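Local coordinates for protein aminotransferase TlmJ (Streptoalloteichus hindustanus, PDB 5UID) that probably transfers amino groups with the help of pyridoxal 5'-phosphate, as a DegT/DnrJ/EryC1-family aminotransferase apparently serving natural-product biosynthesis, at residues 281-286 / 378-383. Numbering follows the deposited sequence.
Sequences STVDGL and AGLAAL
A small, mainly van der Waals contact packs a methyl of L380, on the last helix of the chain, 366-383, against the beta turn V283-L286 at the periphery of the fold, its centre about 30 Å from the centre of the chain. Nearly all of the contact runs through one branch, CD2. With its CG anti to the backbone N (chi1 -154°), L380 reaches off the helix and lays CD2 against the turn, 3.7 Å from V283 CG1 and 3.6 Å from L286 CB. On another side the same methyl meets the backbone, lying 3.3 Å from D284 O and 3.5 Å from G285 C. No hydrogen bond joins the segments. At phi 86° and psi 4°, a CB on G285 would jam against the preceding carbonyl O; that same CB would also crowd L380 CD2. Shortening L380 to an alanine removes CD2 and would probably open a gap beside V283 CG1, L286 CB and the D284-G285 backbone. V283 also rests on R377 and L286 on V376, which extends the seam along the helix. The arrangement is that of a type II turn with glycine at its third position, in the loop that follows the long helix 249-280, packed against the C-terminal helix 366-383.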
loop_
_atom_site.group_PDB
_atom_site.type_symbol
_atom_site.label_atom_id
_atom_site.label_comp_id
_atom_site.label_asym_id
_atom_site.label_seq_id
_atom_site.Cartn_x
_atom_site.Cartn_y
_atom_site.Cartn_z
ATOM N N SER A 281 -12.360 13.259 37.254
ATOM C CA SER A 281 -12.479 14.714 37.197
ATOM C C SER A 281 -11.937 15.372 38.461
ATOM O O SER A 281 -11.104 16.283 38.390
ATOM C CB SER A 281 -13.937 15.115 36.968
ATOM O OG SER A 281 -14.358 14.765 35.661
ATOM N N THR A 282 -12.400 14.929 39.627
ATOM C CA THR A 282 -12.004 15.530 40.893
ATOM C C THR A 282 -10.675 14.997 41.419
ATOM O O THR A 282 -10.434 15.061 42.631
ATOM C CB THR A 282 -13.100 15.317 41.941
ATOM N N VAL A 283 -9.814 14.480 40.550
ATOM C CA VAL A 283 -8.525 13.933 40.960
ATOM C C VAL A 283 -7.471 15.024 40.835
ATOM O O VAL A 283 -7.176 15.492 39.730
ATOM C CB VAL A 283 -8.152 12.702 40.121
ATOM C CG1 VAL A 283 -6.733 12.256 40.435
ATOM C CG2 VAL A 283 -9.133 11.573 40.380
ATOM N N ASP A 284 -6.900 15.426 41.967
ATOM C CA ASP A 284 -5.868 16.452 41.963
ATOM C C ASP A 284 -4.597 15.929 41.304
ATOM O O ASP A 284 -4.215 14.770 41.483
ATOM C CB ASP A 284 -5.570 16.911 43.388
ATOM C CG ASP A 284 -4.480 17.962 43.441
ATOM O OD1 ASP A 284 -4.754 19.124 43.072
ATOM O OD2 ASP A 284 -3.347 17.626 43.845
ATOM N N GLY A 285 -3.939 16.798 40.540
ATOM C CA GLY A 285 -2.763 16.418 39.790
ATOM C C GLY A 285 -3.045 15.825 38.428
ATOM O O GLY A 285 -2.101 15.410 37.744
ATOM N N LEU A 286 -4.308 15.774 38.010
ATOM C CA LEU A 286 -4.693 15.206 36.729
ATOM C C LEU A 286 -5.696 16.128 36.055
ATOM O O LEU A 286 -6.551 16.719 36.720
ATOM C CB LEU A 286 -5.302 13.809 36.896
ATOM C CG LEU A 286 -5.472 12.977 35.627
ATOM C CD1 LEU A 286 -4.110 12.637 35.054
ATOM C CD2 LEU A 286 -6.269 11.716 35.915
ATOM N N ALA A 378 -5.000 5.265 41.719
ATOM C CA ALA A 378 -4.007 4.737 42.649
ATOM C C ALA A 378 -2.601 5.185 42.269
ATOM O O ALA A 378 -1.790 5.512 43.144
ATOM C CB ALA A 378 -4.088 3.212 42.699
ATOM N N GLY A 379 -2.296 5.205 40.972
ATOM C CA GLY A 379 -0.970 5.618 40.542
ATOM C C GLY A 379 -0.664 7.060 40.891
ATOM O O GLY A 379 0.426 7.375 41.378
ATOM N N LEU A 380 -1.623 7.957 40.657
ATOM C CA LEU A 380 -1.398 9.361 40.976
ATOM C C LEU A 380 -1.329 9.591 42.479
ATOM O O LEU A 380 -0.598 10.478 42.934
ATOM C CB LEU A 380 -2.491 10.225 40.352
ATOM C CG LEU A 380 -2.064 11.663 40.061
ATOM C CD1 LEU A 380 -0.854 11.680 39.140
ATOM C CD2 LEU A 380 -3.209 12.439 39.449
ATOM N N ALA A 381 -2.073 8.808 43.267
ATOM C CA ALA A 381 -1.980 8.930 44.718
ATOM C C ALA A 381 -0.600 8.519 45.216
ATOM O O ALA A 381 -0.046 9.152 46.122
ATOM C CB ALA A 381 -3.066 8.090 45.391
ATOM N N ALA A 382 -0.026 7.469 44.628
ATOM C CA ALA A 382 1.283 6.992 45.056
ATOM C C ALA A 382 2.412 7.896 44.580
ATOM O O ALA A 382 3.429 8.024 45.270
ATOM C CB ALA A 382 1.511 5.565 44.556
ATOM N N LEU A 383 2.260 8.525 43.417
ATOM C CA LEU A 383 3.299 9.386 42.865
ATOM C C LEU A 383 3.185 10.832 43.328
ATOM O O LEU A 383 3.997 11.664 42.912
ATOM C CB LEU A 383 3.271 9.330 41.335
ATOM C CG LEU A 383 3.626 7.974 40.721
ATOM C CD1 LEU A 383 3.552 8.030 39.205
ATOM C CD2 LEU A 383 5.005 7.528 41.179
#